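Local coordinates for protein VP35 (PDB 6DKU) that probably antagonises interferon responses, as a microbat homologue of the filoviral polymerase cofactor VP35, here as its interferon inhibitory domain, at residues Phe75-Ser87 / Pro106-Pro120. The protein carries 1 engineered substitution. Numbering follows the deposited sequence.
Sequences FRNCEAPTTQVTS and PKTLGRGWVYIYLTP
Cys78 O accepts a hydrogen bond from Leu109 N at 2.7 Å, while Thr108 CA adds a CA-H...O contact to the same oxygen. Ala80 N returns a bond to Lys107 O, and the two bonds, Leu109 N to Cys78 O and Ala80 N to Lys107 O, flank the single bridge of Glu79 with Thr108. Beyond Pro81 the chain becomes strand 82-84, which runs parallel to strand 113-119 at one margin of the mixed sheet of the VP35 interferon inhibitory domain, so the contact links the end of the helical part to that sheet. Four bonds alternate along the parallel pair: Ile116 N donates to Pro81 O, 3.1 Å and almost straight at 177°, Thr83 N to Ile116 O, Leu118 N to Thr83 O and Val85 N to Leu118 O.

At the junction Ala80 CB sits 3.7 Å from Trp113 CB and 4.1 Å from Leu109 CD2. The pyrrolidine of Pro81 lies crosswise to the Leu109 side chain, its CD 4.2 Å from Leu109 CD2, and places CG at the edge of the Tyr115 ring. Thr83, with OG1 beside its own backbone N (chi1 -49°), sets that hydroxyl oxygen over the centre of one Tyr115 face; the Tyr115 OH is hydrogen-bonded to Glu29 of helix 26-37. Val114 and Tyr115 form a classic beta bulge opposite Leu126 on the neighbouring strand.

Next to Ala80, Glu79 bends at chi2 (-66°), which turns its carboxylate back to the backbone of 106-107, where OE1 takes a weak bond from Lys107 N at 3.1 Å.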
# COMPACT_ATOMS: atom_id res chain seq x y z
N PHE A 75 9.82 1.37 -4.47
CA PHE A 75 8.44 1.65 -4.09
C PHE A 75 8.17 3.14 -4.02
O PHE A 75 7.05 3.58 -4.28
CB PHE A 75 8.11 1.00 -2.75
CG PHE A 75 8.24 -0.49 -2.77
CD1 PHE A 75 7.23 -1.27 -3.30
CD2 PHE A 75 9.38 -1.10 -2.29
CE1 PHE A 75 7.35 -2.63 -3.33
CE2 PHE A 75 9.51 -2.47 -2.32
CZ PHE A 75 8.49 -3.24 -2.84
N ARG A 76 9.18 3.93 -3.67
CA ARG A 76 9.02 5.38 -3.61
C ARG A 76 8.53 5.93 -4.95
O ARG A 76 7.57 6.70 -5.00
CB ARG A 76 10.34 6.02 -3.19
CG ARG A 76 10.31 7.53 -2.98
CD ARG A 76 11.73 8.07 -2.95
NE ARG A 76 11.78 9.51 -3.17
CZ ARG A 76 11.55 10.11 -4.33
NH1 ARG A 76 11.24 9.39 -5.41
NH2 ARG A 76 11.62 11.43 -4.44
N ASN A 77 9.15 5.50 -6.05
CA ASN A 77 8.84 6.01 -7.38
C ASN A 77 7.80 5.17 -8.12
O ASN A 77 7.77 5.19 -9.35
CB ASN A 77 10.11 6.07 -8.23
CG ASN A 77 11.03 7.15 -7.78
OD1 ASN A 77 10.59 8.19 -7.29
ND2 ASN A 77 12.34 6.93 -7.93
N CYS A 78 6.95 4.45 -7.41
CA CYS A 78 6.10 3.46 -8.05
C CYS A 78 4.70 4.02 -8.21
O CYS A 78 4.17 4.69 -7.31
CB CYS A 78 6.08 2.17 -7.22
SG CYS A 78 5.99 0.66 -8.17
N GLU A 79 4.11 3.77 -9.38
CA GLU A 79 2.72 4.09 -9.60
C GLU A 79 1.84 3.33 -8.62
O GLU A 79 2.03 2.13 -8.41
CB GLU A 79 2.32 3.74 -11.03
CG GLU A 79 2.55 4.84 -12.04
CD GLU A 79 1.67 6.05 -11.81
OE1 GLU A 79 2.03 7.13 -12.30
OE2 GLU A 79 0.61 5.91 -11.13
N ALA A 80 0.90 4.03 -8.01
CA ALA A 80 -0.06 3.37 -7.13
C ALA A 80 -0.83 2.32 -7.92
O ALA A 80 -1.19 2.56 -9.08
CB ALA A 80 -1.02 4.38 -6.52
N PRO A 81 -1.11 1.16 -7.34
CA PRO A 81 -1.84 0.12 -8.07
C PRO A 81 -3.31 0.48 -8.27
O PRO A 81 -3.90 1.23 -7.49
CB PRO A 81 -1.70 -1.11 -7.17
CG PRO A 81 -1.56 -0.55 -5.80
CD PRO A 81 -0.78 0.73 -5.97
N THR A 82 -3.89 -0.07 -9.33
CA THR A 82 -5.29 0.13 -9.64
C THR A 82 -6.10 -1.08 -9.19
O THR A 82 -5.69 -2.23 -9.41
CB THR A 82 -5.47 0.36 -11.14
OG1 THR A 82 -4.41 1.20 -11.59
CG2 THR A 82 -6.83 0.98 -11.46
N THR A 83 -7.23 -0.82 -8.53
CA THR A 83 -8.23 -1.81 -8.20
C THR A 83 -9.51 -1.47 -8.96
O THR A 83 -9.87 -0.29 -9.09
CB THR A 83 -8.54 -1.85 -6.70
OG1 THR A 83 -7.33 -1.90 -5.94
CG2 THR A 83 -9.39 -3.06 -6.37
N GLN A 84 -10.21 -2.49 -9.44
CA GLN A 84 -11.45 -2.29 -10.16
C GLN A 84 -12.62 -2.71 -9.27
O GLN A 84 -12.55 -3.74 -8.60
CB GLN A 84 -11.45 -3.08 -11.48
CG GLN A 84 -10.59 -2.43 -12.55
CD GLN A 84 -11.07 -2.73 -13.96
OE1 GLN A 84 -11.89 -3.62 -14.17
NE2 GLN A 84 -10.55 -1.97 -14.92
N VAL A 85 -13.67 -1.89 -9.25
CA VAL A 85 -14.87 -2.19 -8.48
C VAL A 85 -16.10 -1.92 -9.34
O VAL A 85 -16.11 -0.98 -10.14
CB VAL A 85 -14.94 -1.37 -7.17
CG1 VAL A 85 -14.11 -2.03 -6.08
CG2 VAL A 85 -14.48 0.07 -7.40
N THR A 86 -17.13 -2.75 -9.16
CA THR A 86 -18.35 -2.61 -9.95
C THR A 86 -19.04 -1.28 -9.70
O THR A 86 -19.76 -0.78 -10.57
CB THR A 86 -19.30 -3.79 -9.63
OG1 THR A 86 -18.54 -4.99 -9.49
CG2 THR A 86 -20.27 -3.98 -10.76
N SER A 87 -18.82 -0.68 -8.53
CA SER A 87 -19.43 0.58 -8.13
C SER A 87 -18.62 1.18 -6.99
O SER A 87 -17.74 0.53 -6.42
CB SER A 87 -20.89 0.39 -7.71
OG SER A 87 -21.61 1.59 -7.85
N PRO A 106 2.00 10.85 -12.84
CA PRO A 106 2.56 10.10 -11.71
C PRO A 106 1.76 10.17 -10.42
O PRO A 106 1.91 11.11 -9.64
CB PRO A 106 3.95 10.73 -11.54
CG PRO A 106 4.29 11.29 -12.88
CD PRO A 106 2.98 11.78 -13.44
N LYS A 107 0.91 9.16 -10.19
CA LYS A 107 0.25 8.97 -8.89
C LYS A 107 1.12 8.02 -8.07
O LYS A 107 0.85 6.82 -7.96
CB LYS A 107 -1.16 8.45 -9.07
CG LYS A 107 -2.22 9.52 -9.23
CD LYS A 107 -2.38 9.94 -10.69
CE LYS A 107 -2.80 8.77 -11.57
NZ LYS A 107 -3.33 9.24 -12.89
N THR A 108 2.17 8.58 -7.49
CA THR A 108 3.24 7.78 -6.90
C THR A 108 2.89 7.31 -5.49
O THR A 108 2.15 7.97 -4.75
CB THR A 108 4.54 8.59 -6.88
OG1 THR A 108 5.49 7.95 -6.02
CG2 THR A 108 4.31 10.03 -6.44
N LEU A 109 3.43 6.14 -5.12
CA LEU A 109 3.32 5.70 -3.74
C LEU A 109 4.02 6.67 -2.80
O LEU A 109 3.54 6.94 -1.69
CB LEU A 109 3.91 4.29 -3.57
CG LEU A 109 3.10 3.08 -4.04
CD1 LEU A 109 3.73 1.81 -3.51
CD2 LEU A 109 1.65 3.18 -3.61
N GLY A 110 5.17 7.20 -3.23
CA GLY A 110 5.90 8.15 -2.40
C GLY A 110 5.10 9.38 -2.04
O GLY A 110 5.22 9.90 -0.92
N ARG A 111 4.25 9.85 -2.95
CA ARG A 111 3.39 10.99 -2.64
C ARG A 111 2.15 10.58 -1.85
O ARG A 111 1.21 11.39 -1.73
CB ARG A 111 3.00 11.72 -3.93
CG ARG A 111 2.94 13.25 -3.79
CD ARG A 111 1.75 13.86 -4.54
NE ARG A 111 1.54 13.21 -5.83
CZ ARG A 111 0.46 13.39 -6.59
NH1 ARG A 111 -0.52 14.18 -6.19
NH2 ARG A 111 0.37 12.75 -7.75
N GLY A 112 2.11 9.36 -1.31
CA GLY A 112 1.09 8.96 -0.37
C GLY A 112 -0.09 8.21 -0.96
O GLY A 112 -0.94 7.73 -0.18
N TRP A 113 -0.20 8.10 -2.28
CA TRP A 113 -1.30 7.34 -2.86
C TRP A 113 -1.22 5.89 -2.41
O TRP A 113 -0.14 5.36 -2.14
CB TRP A 113 -1.27 7.41 -4.39
CG TRP A 113 -1.51 8.78 -4.94
CD1 TRP A 113 -0.57 9.63 -5.44
CD2 TRP A 113 -2.76 9.47 -5.03
NE1 TRP A 113 -1.15 10.79 -5.84
CE2 TRP A 113 -2.50 10.73 -5.60
CE3 TRP A 113 -4.07 9.15 -4.68
CZ2 TRP A 113 -3.50 11.67 -5.83
CZ3 TRP A 113 -5.07 10.08 -4.90
CH2 TRP A 113 -4.77 11.33 -5.48
N VAL A 114 -2.38 5.24 -2.33
CA VAL A 114 -2.44 3.83 -1.98
C VAL A 114 -3.17 3.09 -3.09
O VAL A 114 -2.62 2.17 -3.71
CB VAL A 114 -3.13 3.60 -0.63
CG1 VAL A 114 -3.11 2.12 -0.27
CG2 VAL A 114 -2.45 4.43 0.46
N TYR A 115 -4.41 3.48 -3.36
CA TYR A 115 -5.19 2.84 -4.41
C TYR A 115 -5.74 3.89 -5.36
O TYR A 115 -6.18 4.97 -4.94
CB TYR A 115 -6.36 2.04 -3.85
CG TYR A 115 -6.01 0.71 -3.25
CD1 TYR A 115 -4.83 0.05 -3.58
CD2 TYR A 115 -6.86 0.10 -2.33
CE1 TYR A 115 -4.51 -1.17 -3.01
CE2 TYR A 115 -6.55 -1.11 -1.76
CZ TYR A 115 -5.38 -1.74 -2.10
OH TYR A 115 -5.08 -2.95 -1.53
N ILE A 116 -5.71 3.57 -6.64
CA ILE A 116 -6.53 4.23 -7.64
C ILE A 116 -7.69 3.28 -7.91
O ILE A 116 -7.52 2.25 -8.57
CB ILE A 116 -5.74 4.53 -8.91
CG1 ILE A 116 -4.52 5.39 -8.59
CG2 ILE A 116 -6.61 5.26 -9.90
CD1 ILE A 116 -4.74 6.44 -7.53
N TYR A 117 -8.87 3.60 -7.38
CA TYR A 117 -10.05 2.79 -7.64
C TYR A 117 -10.62 3.11 -9.01
O TYR A 117 -10.69 4.27 -9.42
CB TYR A 117 -11.12 3.03 -6.58
CG TYR A 117 -10.83 2.42 -5.24
CD1 TYR A 117 -10.88 1.04 -5.06
CD2 TYR A 117 -10.52 3.21 -4.15
CE1 TYR A 117 -10.61 0.48 -3.82
CE2 TYR A 117 -10.25 2.66 -2.92
CZ TYR A 117 -10.30 1.30 -2.76
OH TYR A 117 -10.03 0.77 -1.52
N LEU A 118 -11.06 2.06 -9.71
CA LEU A 118 -11.68 2.19 -11.03
C LEU A 118 -13.17 1.91 -10.91
O LEU A 118 -13.58 0.77 -10.64
CB LEU A 118 -11.01 1.25 -12.03
CG LEU A 118 -10.01 1.95 -12.93
CD1 LEU A 118 -10.76 2.68 -14.05
CD2 LEU A 118 -9.17 2.94 -12.11
N THR A 119 -13.98 2.95 -11.09
CA THR A 119 -15.43 2.89 -11.01
C THR A 119 -16.03 3.26 -12.36
O THR A 119 -15.42 4.00 -13.14
CB THR A 119 -15.98 3.85 -9.94
OG1 THR A 119 -16.13 5.15 -10.52
CG2 THR A 119 -15.03 3.93 -8.75
N PRO A 120 -17.22 2.74 -12.67
CA PRO A 120 -17.81 2.99 -13.99
C PRO A 120 -17.98 4.46 -14.33
O PRO A 120 -17.88 4.82 -15.50
CB PRO A 120 -19.16 2.26 -13.91
CG PRO A 120 -18.88 1.13 -12.98
CD PRO A 120 -17.96 1.70 -11.93